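Local coordinates for acyl-CoA N-acyltransferases (NAT) superfamily protein (Arabidopsis thaliana, PDB 6TH0) that binds acetyl-CoA and probably transfers its acetyl group to the N termini of transmembrane proteins and to lysine side chains of proteins, at residues W48-R53 with E62-V67; V67-V72 with T93-L98; F152-R157 with D170-V175. All blocks are in the same frame, centred on the assembly; numbering follows the deposited sequence.

Contact 1 (W48-R53 with E62-V67)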
ATOM      1  N   TRP A  48      -7.837  -1.985  -1.443  1.00 42.83           N
ATOM      2  CA  TRP A  48      -8.692  -2.718  -0.528  1.00 47.33           C
ATOM      3  C   TRP A  48      -9.148  -1.792   0.587  1.00 46.62           C
ATOM      4  O   TRP A  48      -8.374  -0.964   1.075  1.00 44.59           O
ATOM      5  CB  TRP A  48      -7.972  -3.930   0.054  1.00 50.17           C
ATOM      6  CG  TRP A  48      -7.795  -5.028  -0.935  1.00 51.39           C
ATOM      7  CD1 TRP A  48      -8.618  -6.100  -1.118  1.00 61.42           C
ATOM      8  CD2 TRP A  48      -6.734  -5.170  -1.895  1.00 53.66           C
ATOM      9  NE1 TRP A  48      -8.134  -6.901  -2.120  1.00 62.09           N
ATOM     10  CE2 TRP A  48      -6.975  -6.357  -2.608  1.00 56.89           C
ATOM     11  CE3 TRP A  48      -5.601  -4.413  -2.209  1.00 49.63           C
ATOM     12  CZ2 TRP A  48      -6.129  -6.808  -3.631  1.00 60.41           C
ATOM     13  CZ3 TRP A  48      -4.756  -4.861  -3.212  1.00 45.72           C
ATOM     14  CH2 TRP A  48      -5.031  -6.048  -3.921  1.00 52.52           C
ATOM     15  N   ALA A  49     -10.397  -1.944   0.988  1.00 44.62           N
ATOM     16  CA  ALA A  49     -10.945  -1.240   2.130  1.00 49.12           C
ATOM     17  C   ALA A  49     -11.181  -2.251   3.240  1.00 46.21           C
ATOM     18  O   ALA A  49     -11.486  -3.416   2.983  1.00 46.19           O
ATOM     19  CB  ALA A  49     -12.254  -0.528   1.771  1.00 49.57           C
ATOM     20  N   ALA A  50     -10.993  -1.806   4.471  1.00 45.37           N
ATOM     21  CA  ALA A  50     -11.420  -2.543   5.653  1.00 50.54           C
ATOM     22  C   ALA A  50     -12.671  -1.871   6.190  1.00 45.92           C
ATOM     23  O   ALA A  50     -12.713  -0.644   6.300  1.00 50.13           O
ATOM     24  CB  ALA A  50     -10.330  -2.555   6.726  1.00 43.55           C
ATOM     25  N   VAL A  51     -13.695  -2.666   6.491  1.00 48.24           N
ATOM     26  CA  VAL A  51     -14.941  -2.141   7.033  1.00 52.81           C
ATOM     27  C   VAL A  51     -15.361  -2.958   8.246  1.00 59.22           C
ATOM     28  O   VAL A  51     -15.044  -4.145   8.366  1.00 56.93           O
ATOM     29  CB  VAL A  51     -16.071  -2.139   5.973  1.00 57.48           C
ATOM     30  CG1 VAL A  51     -15.648  -1.337   4.745  1.00 54.00           C
ATOM     31  CG2 VAL A  51     -16.450  -3.571   5.584  1.00 62.24           C
ATOM     32  N   ASP A  52     -16.044  -2.295   9.174  1.00 62.04           N
ATOM     33  CA  ASP A  52     -16.704  -2.940  10.305  1.00 63.33           C
ATOM     34  C   ASP A  52     -18.203  -2.755  10.081  1.00 70.73           C
ATOM     35  O   ASP A  52     -18.778  -1.741  10.478  1.00 78.33           O
ATOM     36  CB  ASP A  52     -16.244  -2.340  11.629  1.00 56.58           C
ATOM     37  CG  ASP A  52     -16.924  -2.964  12.834  1.00 63.78           C
ATOM     38  OD1 ASP A  52     -17.764  -3.876  12.675  1.00 67.84           O
ATOM     39  OD2 ASP A  52     -16.619  -2.522  13.957  1.00 67.05           O
ATOM     40  N   ARG A  53     -18.843  -3.743   9.449  1.00 78.84           N
ATOM     41  CA  ARG A  53     -20.268  -3.603   9.172  1.00 86.76           C
ATOM     42  C   ARG A  53     -21.100  -3.673  10.440  1.00 91.84           C
ATOM     43  O   ARG A  53     -22.314  -3.436  10.390  1.00 94.29           O
ATOM     44  CB  ARG A  53     -20.729  -4.651   8.156  1.00 92.74           C
ATOM     45  CG  ARG A  53     -20.227  -4.361   6.745  1.00 87.91           C
ATOM     46  CD  ARG A  53     -20.919  -5.204   5.683  1.00 89.12           C
ATOM     47  NE  ARG A  53     -20.250  -5.064   4.392  1.00 81.71           N
ATOM     48  CZ  ARG A  53     -19.358  -5.930   3.920  1.00 78.67           C
ATOM     49  NH1 ARG A  53     -19.041  -7.004   4.631  1.00 75.90           N
ATOM     50  NH2 ARG A  53     -18.786  -5.729   2.738  1.00 74.35           N
ATOM     51  N   GLU A  62     -18.870   2.278   5.814  1.00 68.53           N
ATOM     52  CA  GLU A  62     -17.796   3.261   5.750  1.00 63.86           C
ATOM     53  C   GLU A  62     -16.459   2.613   6.084  1.00 60.41           C
ATOM     54  O   GLU A  62     -16.338   1.909   7.090  1.00 64.39           O
ATOM     55  CB  GLU A  62     -18.084   4.413   6.714  1.00 61.84           C
ATOM     56  CG  GLU A  62     -17.118   5.586   6.608  1.00 66.19           C
ATOM     57  CD  GLU A  62     -17.342   6.635   7.687  1.00 72.38           C
ATOM     58  OE1 GLU A  62     -17.342   6.269   8.880  1.00 73.61           O
ATOM     59  OE2 GLU A  62     -17.535   7.820   7.339  1.00 74.94           O
ATOM     60  N   LEU A  63     -15.455   2.827   5.239  1.00 52.11           N
ATOM     61  CA  LEU A  63     -14.178   2.164   5.473  1.00 53.46           C
ATOM     62  C   LEU A  63     -13.489   2.734   6.710  1.00 46.27           C
ATOM     63  O   LEU A  63     -13.594   3.926   7.015  1.00 52.90           O
ATOM     64  CB  LEU A  63     -13.264   2.292   4.247  1.00 50.97           C
ATOM     65  CG  LEU A  63     -12.772   3.669   3.794  1.00 47.65           C
ATOM     66  CD1 LEU A  63     -11.522   4.068   4.541  1.00 40.75           C
ATOM     67  CD2 LEU A  63     -12.506   3.667   2.287  1.00 52.38           C
ATOM     68  N   ILE A  64     -12.790   1.866   7.438  1.00 46.70           N
ATOM     69  CA  ILE A  64     -11.969   2.274   8.571  1.00 40.68           C
ATOM     70  C   ILE A  64     -10.501   1.905   8.366  1.00 41.29           C
ATOM     71  O   ILE A  64      -9.669   2.119   9.252  1.00 40.95           O
ATOM     72  CB  ILE A  64     -12.531   1.699   9.888  1.00 46.50           C
ATOM     73  CG1 ILE A  64     -12.807   0.201   9.773  1.00 42.76           C
ATOM     74  CG2 ILE A  64     -13.826   2.416  10.247  1.00 48.73           C
ATOM     75  CD1 ILE A  64     -11.568  -0.669   9.807  1.00 45.24           C
ATOM     76  N   GLY A  65     -10.166   1.389   7.191  1.00 42.52           N
ATOM     77  CA  GLY A  65      -8.788   1.103   6.845  1.00 38.19           C
ATOM     78  C   GLY A  65      -8.709   0.995   5.340  1.00 36.06           C
ATOM     79  O   GLY A  65      -9.720   0.795   4.667  1.00 41.12           O
ATOM     80  N   PHE A  66      -7.500   1.167   4.812  1.00 38.52           N
ATOM     81  CA  PHE A  66      -7.344   1.151   3.361  1.00 39.38           C
ATOM     82  C   PHE A  66      -5.913   0.764   3.028  1.00 39.64           C
ATOM     83  O   PHE A  66      -4.999   0.960   3.832  1.00 34.60           O
ATOM     84  CB  PHE A  66      -7.667   2.528   2.761  1.00 35.89           C
ATOM     85  CG  PHE A  66      -6.790   3.600   3.273  1.00 40.84           C
ATOM     86  CD1 PHE A  66      -5.557   3.839   2.688  1.00 40.73           C
ATOM     87  CD2 PHE A  66      -7.145   4.321   4.409  1.00 42.32           C
ATOM     88  CE1 PHE A  66      -4.705   4.812   3.202  1.00 39.63           C
ATOM     89  CE2 PHE A  66      -6.306   5.288   4.915  1.00 41.67           C
ATOM     90  CZ  PHE A  66      -5.098   5.552   4.311  1.00 39.26           C
ATOM     91  N   VAL A  67      -5.723   0.194   1.837  1.00 39.72           N
ATOM     92  CA  VAL A  67      -4.398   0.079   1.237  1.00 38.75           C
ATOM     93  C   VAL A  67      -4.564   0.299  -0.262  1.00 35.61           C
ATOM     94  O   VAL A  67      -5.562  -0.141  -0.838  1.00 40.65           O
ATOM     95  CB  VAL A  67      -3.748  -1.287   1.517  1.00 41.98           C
ATOM     96  CG1 VAL A  67      -4.578  -2.406   0.896  1.00 41.62           C
ATOM     97  CG2 VAL A  67      -2.310  -1.315   1.010  1.00 38.86           C
TER
HETATM   98  O   HOH W   1     -17.126   0.126   8.497  1.00 62.98           O

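Contact 2 (V67-V72 with T93-L98)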
ATOM      1  N   VAL A  67      -5.723   0.194   1.837  1.00 39.72           N
ATOM      2  CA  VAL A  67      -4.398   0.079   1.237  1.00 38.75           C
ATOM      3  C   VAL A  67      -4.564   0.299  -0.262  1.00 35.61           C
ATOM      4  O   VAL A  67      -5.562  -0.141  -0.838  1.00 40.65           O
ATOM      5  CB  VAL A  67      -3.748  -1.287   1.517  1.00 41.98           C
ATOM      6  CG1 VAL A  67      -4.578  -2.406   0.896  1.00 41.62           C
ATOM      7  CG2 VAL A  67      -2.310  -1.315   1.010  1.00 38.86           C
ATOM      8  N   THR A  68      -3.691   1.116  -0.856  1.00 39.21           N
ATOM      9  CA  THR A  68      -3.686   1.343  -2.301  1.00 39.64           C
ATOM     10  C   THR A  68      -2.345   0.923  -2.902  1.00 40.28           C
ATOM     11  O   THR A  68      -1.294   1.024  -2.253  1.00 38.47           O
ATOM     12  CB  THR A  68      -3.957   2.798  -2.643  1.00 42.39           C
ATOM     13  OG1 THR A  68      -2.916   3.608  -2.085  1.00 41.94           O
ATOM     14  CG2 THR A  68      -5.309   3.230  -2.075  1.00 44.25           C
ATOM     15  N   ALA A  69      -2.383   0.424  -4.141  1.00 43.38           N
ATOM     16  CA  ALA A  69      -1.181  -0.084  -4.785  1.00 41.20           C
ATOM     17  C   ALA A  69      -1.305   0.093  -6.297  1.00 41.20           C
ATOM     18  O   ALA A  69      -2.405   0.100  -6.851  1.00 45.78           O
ATOM     19  CB  ALA A  69      -0.930  -1.564  -4.451  1.00 42.90           C
ATOM     20  N   LYS A  70      -0.168   0.160  -6.974  1.00 44.12           N
ATOM     21  CA  LYS A  70      -0.206   0.249  -8.426  1.00 46.76           C
ATOM     22  C   LYS A  70       0.746  -0.766  -9.014  1.00 47.70           C
ATOM     23  O   LYS A  70       1.669  -1.247  -8.354  1.00 44.98           O
ATOM     24  CB  LYS A  70       0.147   1.649  -8.950  1.00 57.06           C
ATOM     25  CG  LYS A  70       1.586   2.073  -8.693  1.00 52.45           C
ATOM     26  CD  LYS A  70       1.898   3.350  -9.461  1.00 72.63           C
ATOM     27  CE  LYS A  70       3.316   3.845  -9.202  1.00 81.00           C
ATOM     28  NZ  LYS A  70       3.592   5.090  -9.973  1.00 89.86           N
ATOM     29  N   ILE A  71       0.499  -1.070 -10.269  1.00 48.06           N
ATOM     30  CA  ILE A  71       1.261  -2.083 -10.973  1.00 52.29           C
ATOM     31  C   ILE A  71       2.391  -1.395 -11.722  1.00 57.51           C
ATOM     32  O   ILE A  71       2.187  -0.357 -12.367  1.00 54.89           O
ATOM     33  CB  ILE A  71       0.331  -2.871 -11.902  1.00 59.73           C
ATOM     34  CG1 ILE A  71      -0.842  -3.419 -11.082  1.00 61.40           C
ATOM     35  CG2 ILE A  71       1.088  -4.009 -12.552  1.00 63.69           C
ATOM     36  CD1 ILE A  71      -0.443  -4.433 -10.031  1.00 56.74           C
ATOM     37  N   VAL A  72       3.579  -1.997 -11.665  1.00 56.39           N
ATOM     38  CA  VAL A  72       4.816  -1.430 -12.191  1.00 49.03           C
ATOM     39  C   VAL A  72       5.508  -2.489 -13.040  1.00 50.78           C
ATOM     40  O   VAL A  72       5.675  -3.627 -12.588  1.00 54.44           O
ATOM     41  CB  VAL A  72       5.743  -1.000 -11.032  1.00 52.05           C
ATOM     42  CG1 VAL A  72       6.987  -0.313 -11.542  1.00 53.66           C
ATOM     43  CG2 VAL A  72       4.989  -0.096 -10.046  1.00 60.33           C
ATOM     44  N   THR A  93       6.127  -8.016 -13.630  1.00 59.26           N
ATOM     45  CA  THR A  93       5.639  -6.831 -12.947  1.00 52.26           C
ATOM     46  C   THR A  93       5.933  -6.895 -11.456  1.00 49.48           C
ATOM     47  O   THR A  93       6.381  -7.907 -10.918  1.00 53.48           O
ATOM     48  CB  THR A  93       4.132  -6.665 -13.142  1.00 54.96           C
ATOM     49  OG1 THR A  93       3.484  -7.890 -12.765  1.00 55.81           O
ATOM     50  CG2 THR A  93       3.799  -6.295 -14.611  1.00 54.36           C
ATOM     51  N   LEU A  94       5.628  -5.786 -10.813  1.00 49.36           N
ATOM     52  CA  LEU A  94       5.731  -5.617  -9.373  1.00 45.39           C
ATOM     53  C   LEU A  94       4.494  -4.866  -8.918  1.00 49.45           C
ATOM     54  O   LEU A  94       3.901  -4.113  -9.693  1.00 50.51           O
ATOM     55  CB  LEU A  94       6.984  -4.837  -8.991  1.00 45.79           C
ATOM     56  CG  LEU A  94       8.310  -5.534  -9.218  1.00 48.89           C
ATOM     57  CD1 LEU A  94       9.441  -4.530  -9.209  1.00 52.04           C
ATOM     58  CD2 LEU A  94       8.509  -6.579  -8.133  1.00 45.78           C
ATOM     59  N   VAL A  95       4.082  -5.111  -7.673  1.00 44.34           N
ATOM     60  CA  VAL A  95       3.043  -4.317  -7.022  1.00 44.27           C
ATOM     61  C   VAL A  95       3.726  -3.342  -6.077  1.00 41.96           C
ATOM     62  O   VAL A  95       4.566  -3.749  -5.264  1.00 41.57           O
ATOM     63  CB  VAL A  95       2.036  -5.213  -6.280  1.00 47.54           C
ATOM     64  CG1 VAL A  95       0.976  -4.362  -5.587  1.00 41.93           C
ATOM     65  CG2 VAL A  95       1.382  -6.187  -7.266  1.00 48.54           C
ATOM     66  N   TYR A  96       3.393  -2.055  -6.206  1.00 40.75           N
ATOM     67  CA  TYR A  96       3.952  -0.988  -5.379  1.00 42.82           C
ATOM     68  C   TYR A  96       2.871  -0.458  -4.442  1.00 43.19           C
ATOM     69  O   TYR A  96       1.905   0.158  -4.894  1.00 44.71           O
ATOM     70  CB  TYR A  96       4.493   0.142  -6.266  1.00 45.41           C
ATOM     71  CG  TYR A  96       5.138   1.288  -5.509  1.00 45.01           C
ATOM     72  CD1 TYR A  96       6.415   1.156  -4.961  1.00 40.68           C
ATOM     73  CD2 TYR A  96       4.477   2.507  -5.359  1.00 46.79           C
ATOM     74  CE1 TYR A  96       7.013   2.194  -4.267  1.00 44.34           C
ATOM     75  CE2 TYR A  96       5.062   3.553  -4.661  1.00 48.65           C
ATOM     76  CZ  TYR A  96       6.323   3.398  -4.120  1.00 43.57           C
ATOM     77  OH  TYR A  96       6.896   4.451  -3.440  1.00 49.50           O
ATOM     78  N   ILE A  97       3.053  -0.649  -3.135  1.00 37.80           N
ATOM     79  CA  ILE A  97       2.081  -0.090  -2.197  1.00 34.39           C
ATOM     80  C   ILE A  97       2.303   1.408  -2.110  1.00 40.02           C
ATOM     81  O   ILE A  97       3.430   1.875  -1.872  1.00 42.10           O
ATOM     82  CB  ILE A  97       2.199  -0.749  -0.815  1.00 36.36           C
ATOM     83  CG1 ILE A  97       1.691  -2.191  -0.863  1.00 39.29           C
ATOM     84  CG2 ILE A  97       1.421   0.104   0.237  1.00 37.86           C
ATOM     85  CD1 ILE A  97       2.092  -3.012   0.340  1.00 39.32           C
ATOM     86  N   LEU A  98       1.231   2.165  -2.339  1.00 38.34           N
ATOM     87  CA  LEU A  98       1.239   3.619  -2.317  1.00 35.17           C
ATOM     88  C   LEU A  98       0.867   4.134  -0.925  1.00 39.02           C
ATOM     89  O   LEU A  98       1.627   4.880  -0.305  1.00 41.83           O
ATOM     90  CB  LEU A  98       0.239   4.165  -3.326  1.00 32.85           C
ATOM     91  CG  LEU A  98       0.529   3.854  -4.812  1.00 41.24           C
ATOM     92  CD1 LEU A  98      -0.751   3.922  -5.603  1.00 44.45           C
ATOM     93  CD2 LEU A  98       1.491   4.903  -5.319  1.00 44.69           C
TER

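Contact 3 (F152-R157 with D170-V175)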
ATOM      1  N   PHE A 152       8.962  -8.367   4.965  1.00 37.23           N
ATOM      2  CA  PHE A 152       9.577  -7.507   3.958  1.00 39.74           C
ATOM      3  C   PHE A 152      11.018  -7.225   4.344  1.00 42.93           C
ATOM      4  O   PHE A 152      11.342  -7.091   5.529  1.00 42.23           O
ATOM      5  CB  PHE A 152       8.818  -6.176   3.795  1.00 35.28           C
ATOM      6  CG  PHE A 152       7.536  -6.276   3.021  1.00 33.13           C
ATOM      7  CD1 PHE A 152       6.481  -7.036   3.498  1.00 38.19           C
ATOM      8  CD2 PHE A 152       7.354  -5.575   1.821  1.00 34.27           C
ATOM      9  CE1 PHE A 152       5.293  -7.099   2.803  1.00 39.15           C
ATOM     10  CE2 PHE A 152       6.173  -5.641   1.131  1.00 39.84           C
ATOM     11  CZ  PHE A 152       5.136  -6.411   1.607  1.00 44.87           C
ATOM     12  N   ARG A 153      11.894  -7.140   3.341  1.00 39.20           N
ATOM     13  CA  ARG A 153      13.303  -6.839   3.577  1.00 40.88           C
ATOM     14  C   ARG A 153      13.504  -5.332   3.441  1.00 43.56           C
ATOM     15  O   ARG A 153      13.055  -4.729   2.463  1.00 42.66           O
ATOM     16  CB  ARG A 153      14.190  -7.574   2.572  1.00 41.03           C
ATOM     17  CG  ARG A 153      14.693  -8.896   3.046  1.00 48.85           C
ATOM     18  CD  ARG A 153      13.557  -9.872   3.208  1.00 48.71           C
ATOM     19  NE  ARG A 153      14.087 -11.214   3.446  1.00 48.55           N
ATOM     20  CZ  ARG A 153      13.340 -12.301   3.608  1.00 52.97           C
ATOM     21  NH1 ARG A 153      12.015 -12.211   3.573  1.00 55.84           N
ATOM     22  NH2 ARG A 153      13.923 -13.478   3.805  1.00 52.11           N
ATOM     23  N   CYS A 154      14.203  -4.733   4.408  1.00 44.94           N
ATOM     24  CA  CYS A 154      14.583  -3.323   4.351  1.00 38.36           C
ATOM     25  C   CYS A 154      15.867  -3.218   3.535  1.00 42.37           C
ATOM     26  O   CYS A 154      16.902  -3.779   3.923  1.00 43.28           O
ATOM     27  CB  CYS A 154      14.783  -2.756   5.758  1.00 44.62           C
ATOM     28  SG  CYS A 154      14.991  -0.945   5.692  1.00 45.87           S
ATOM     29  N   VAL A 155      15.777  -2.606   2.351  1.00 44.76           N
ATOM     30  CA  VAL A 155      16.878  -2.640   1.397  1.00 49.20           C
ATOM     31  C   VAL A 155      17.877  -1.503   1.594  1.00 41.39           C
ATOM     32  O   VAL A 155      19.080  -1.745   1.733  1.00 43.55           O
ATOM     33  CB  VAL A 155      16.330  -2.618  -0.044  1.00 48.98           C
ATOM     34  CG1 VAL A 155      17.474  -2.597  -1.050  1.00 47.45           C
ATOM     35  CG2 VAL A 155      15.398  -3.786  -0.265  1.00 50.14           C
ATOM     36  N   ARG A 156      17.396  -0.260   1.580  1.00 42.77           N
ATOM     37  CA  ARG A 156      18.302   0.884   1.589  1.00 45.22           C
ATOM     38  C   ARG A 156      17.524   2.140   1.949  1.00 39.95           C
ATOM     39  O   ARG A 156      16.295   2.178   1.881  1.00 41.92           O
ATOM     40  CB  ARG A 156      19.002   1.048   0.233  1.00 50.52           C
ATOM     41  CG  ARG A 156      18.052   1.165  -0.967  1.00 44.65           C
ATOM     42  CD  ARG A 156      18.822   0.750  -2.225  1.00 53.45           C
ATOM     43  NE  ARG A 156      17.929   0.585  -3.362  1.00 54.52           N
ATOM     44  CZ  ARG A 156      18.208  -0.167  -4.425  1.00 60.06           C
ATOM     45  NH1 ARG A 156      19.354  -0.835  -4.487  1.00 61.51           N
ATOM     46  NH2 ARG A 156      17.337  -0.255  -5.422  1.00 65.56           N
ATOM     47  N   ARG A 157      18.269   3.183   2.297  1.00 36.99           N
ATOM     48  CA  ARG A 157      17.709   4.481   2.641  1.00 39.43           C
ATOM     49  C   ARG A 157      17.811   5.439   1.456  1.00 46.64           C
ATOM     50  O   ARG A 157      18.878   5.557   0.841  1.00 51.15           O
ATOM     51  CB  ARG A 157      18.444   5.070   3.841  1.00 40.12           C
ATOM     52  CG  ARG A 157      17.831   6.352   4.390  1.00 40.15           C
ATOM     53  CD  ARG A 157      18.676   6.891   5.524  1.00 43.87           C
ATOM     54  NE  ARG A 157      18.012   8.003   6.189  1.00 53.27           N
ATOM     55  CZ  ARG A 157      17.343   7.885   7.330  1.00 51.50           C
ATOM     56  NH1 ARG A 157      16.770   8.945   7.866  1.00 46.32           N
ATOM     57  NH2 ARG A 157      17.248   6.705   7.937  1.00 47.34           N
ATOM     58  N   ASP A 170      13.644  11.359   4.737  1.00 47.32           N
ATOM     59  CA  ASP A 170      14.174  10.175   4.069  1.00 38.91           C
ATOM     60  C   ASP A 170      13.142   9.045   4.095  1.00 42.71           C
ATOM     61  O   ASP A 170      12.197   9.045   4.891  1.00 42.00           O
ATOM     62  CB  ASP A 170      15.466   9.701   4.746  1.00 37.42           C
ATOM     63  CG  ASP A 170      16.576  10.732   4.683  1.00 47.93           C
ATOM     64  OD1 ASP A 170      16.437  11.737   3.952  1.00 45.89           O
ATOM     65  OD2 ASP A 170      17.600  10.536   5.380  1.00 47.91           O
ATOM     66  N   SER A 171      13.326   8.067   3.209  1.00 38.63           N
ATOM     67  CA  SER A 171      12.485   6.882   3.212  1.00 37.98           C
ATOM     68  C   SER A 171      13.355   5.634   3.265  1.00 38.09           C
ATOM     69  O   SER A 171      14.565   5.673   3.015  1.00 39.50           O
ATOM     70  CB  SER A 171      11.580   6.825   1.972  1.00 42.15           C
ATOM     71  OG  SER A 171      12.365   6.575   0.813  1.00 44.37           O
ATOM     72  N   TYR A 172      12.738   4.530   3.670  1.00 40.33           N
ATOM     73  CA  TYR A 172      13.325   3.207   3.498  1.00 35.51           C
ATOM     74  C   TYR A 172      12.591   2.472   2.389  1.00 41.79           C
ATOM     75  O   TYR A 172      11.357   2.465   2.354  1.00 41.76           O
ATOM     76  CB  TYR A 172      13.254   2.362   4.771  1.00 34.86           C
ATOM     77  CG  TYR A 172      14.170   2.791   5.870  1.00 39.16           C
ATOM     78  CD1 TYR A 172      15.539   2.859   5.672  1.00 36.99           C
ATOM     79  CD2 TYR A 172      13.676   3.066   7.139  1.00 41.06           C
ATOM     80  CE1 TYR A 172      16.396   3.215   6.699  1.00 38.89           C
ATOM     81  CE2 TYR A 172      14.530   3.408   8.180  1.00 37.71           C
ATOM     82  CZ  TYR A 172      15.874   3.502   7.947  1.00 41.76           C
ATOM     83  OH  TYR A 172      16.712   3.865   8.962  1.00 40.87           O
ATOM     84  N   LEU A 173      13.353   1.848   1.495  1.00 40.29           N
ATOM     85  CA  LEU A 173      12.788   0.940   0.500  1.00 39.73           C
ATOM     86  C   LEU A 173      12.581  -0.438   1.127  1.00 37.52           C
ATOM     87  O   LEU A 173      13.504  -0.984   1.729  1.00 44.87           O
ATOM     88  CB  LEU A 173      13.736   0.819  -0.688  1.00 44.88           C
ATOM     89  CG  LEU A 173      13.452  -0.343  -1.655  1.00 44.04           C
ATOM     90  CD1 LEU A 173      12.149  -0.079  -2.396  1.00 43.26           C
ATOM     91  CD2 LEU A 173      14.614  -0.581  -2.631  1.00 54.20           C
ATOM     92  N   PHE A 174      11.362  -0.986   1.027  1.00 37.37           N
ATOM     93  CA  PHE A 174      11.062  -2.328   1.534  1.00 42.60           C
ATOM     94  C   PHE A 174      10.593  -3.187   0.376  1.00 37.91           C
ATOM     95  O   PHE A 174       9.835  -2.719  -0.461  1.00 40.98           O
ATOM     96  CB  PHE A 174       9.970  -2.348   2.620  1.00 40.02           C
ATOM     97  CG  PHE A 174      10.465  -2.102   4.013  1.00 38.12           C
ATOM     98  CD1 PHE A 174      10.784  -3.162   4.843  1.00 41.83           C
ATOM     99  CD2 PHE A 174      10.557  -0.806   4.513  1.00 43.16           C
ATOM    100  CE1 PHE A 174      11.224  -2.929   6.158  1.00 44.72           C
ATOM    101  CE2 PHE A 174      10.985  -0.572   5.798  1.00 42.70           C
ATOM    102  CZ  PHE A 174      11.313  -1.627   6.621  1.00 42.32           C
ATOM    103  N   VAL A 175      11.059  -4.442   0.308  1.00 40.16           N
ATOM    104  CA  VAL A 175      10.685  -5.337  -0.783  1.00 39.55           C
ATOM    105  C   VAL A 175      10.282  -6.690  -0.218  1.00 42.35           C
ATOM    106  O   VAL A 175      10.816  -7.140   0.802  1.00 45.41           O
ATOM    107  CB  VAL A 175      11.814  -5.508  -1.828  1.00 44.37           C
ATOM    108  CG1 VAL A 175      12.242  -4.163  -2.378  1.00 49.21           C
ATOM    109  CG2 VAL A 175      12.995  -6.253  -1.227  1.00 41.60           C
TER

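Contact 1 (W48-R53 with E62-V67)
W48 and V67 are neighbours across the sheet, and the two side chains run alongside each other in one direction. V67 CG1 sits 3.8 Å from W48 CB and equally close to CE3 at the ring, which it approaches obliquely. Two backbone bonds lock this pair: W48 N to V67 O and V67 N to W48 O. The indole then leans on helix 111-123 and meets Y122. On the face carrying A49 and F66, A49 CB touches L63 CB at 3.9 Å, while the F66 ring turns away toward helix 16-26.

I64 behaves differently. Its CG1 stands between the backbone N and the carbonyl carbon (chi1 50°), and the chain folds back until CD1 is 3.8 Å from A50 CB. A50 O takes I64 N at 2.8 Å, nearly along the C=O axis, and G65 N in a weak second bond of 3.4 Å. A50 N returns a bond to G65 O, from above that carbonyl's plane. G65 CA lies 4.0 Å from A50 CB. Two residues, I64 and G65, are thus set opposite the single residue A50. This makes a classic beta bulge, in an antiparallel hairpin of the GNAT sheet beside the acetyl-CoA-binding strand 93-102.

Contact 2 (V67-V72 with T93-L98)
V72 and Y96 meet on one face of an antiparallel strand pair in the interior of the GNAT sheet. Strand 93-102 carries acetyl-CoA-binding residues further along, at L100 and V102. V72 CG1 is anti to the backbone N (chi1 -176°), which leaves CG2 beside that N and 3.8 Å from Y96 CB. The Y96 ring is carried out alongside the K70 chain. The lysine passes the ring obliquely, with K70 CE 4.2 Å from Y96 CD2. The phenol OH bonds to H135 ND1 on strand 129-137.

The other face is apolar. V95 spreads its two methyls: CG1 reaches A69 CB at 3.6 Å, and CG2 reaches I71 CD1 at 3.7 Å. Its chi1 of 179° sets this fork. Next along, V67 offers CG2 to I97 CG2 at 4.1 Å. V119 of helix 111-123 packs against V67, V95 and I97.

At the same end, T68 and L98 cross at about a right angle. T68 OG1 lies 3.4 Å from L98 CB, and its hydroxyl pairs with T99 OG1. L98 CD1 rests by the backbone of A69 and K70, while CD2 meets the edge of the Y96 ring in its plane. Backbone bonds tie T68, K70 and V72 to the facing strand. The straightest of them runs from Y96 N to K70 O, 2.9 Å long with 172° at the hydrogen.

Contact 3 (F152-R157 with D170-V175)
C154 is lodged against two rings of the neighbouring strand. Its CB makes a CH-pi contact over the face of F174, 3.6 Å from CE1. The sulfur makes two sulfur-aromatic contacts. SG stands over that same face, 4.2 Å from the centroid of the F174 ring. SG is anti to the backbone N (chi1 -171°), which brings it obliquely to Y172 as well, 3.8 Å from CG. F152 CB closes on F174 CD1 at 3.7 Å. With F174 replaced by an alanine, C154 and F152 would probably lose the ring they pack on, and a gap is likely to open toward I144 and Y147 of helix 141-149.

V155 points toward the facing strand and runs beside L173; its CG2 meets V175 CG2 at 3.6 Å. L173 O takes V155 N, but L173 N bonds to R156 O, one residue further on. R156 lays NE near L173 CD2 and carries its charge to D81.

At the far end, R157 NE and D170 OD2 form a salt bridge, 2.7 Å long, in the guanidinium plane and on the anti side of the carboxylate. R157 NH1 adds a weak bond to the same oxygen. The two planes are 82° apart, and OD2 takes both donors. G160 N holds D170 OD1, and H159 ND1 bonds weakly with D170 OD2. This pairing is likely to keep D170 ionised and to balance the charge of R157 at the sheet edge.

The three contacts come in series along the chain, and all lie in one mixed sheet of the GNAT fold. Contacts 1 and 2 share strand 63-73 and meet at V67, with centres about 18 Å apart. One pairs that strand with 45-52, the other with 93-102. Strand 129-137 then separates contact 2 from contact 3, whose centre is about 15 Å away. Contact 3 lies at one edge of the sheet, in the hairpin of strands 153-164 and 167-177. Contacts 1 and 3 lie about 26 Å apart between centres, on opposite sides of the chain's centre. They sample the sheet on both sides of strand 93-102, which binds acetyl-CoA through L100 and V102.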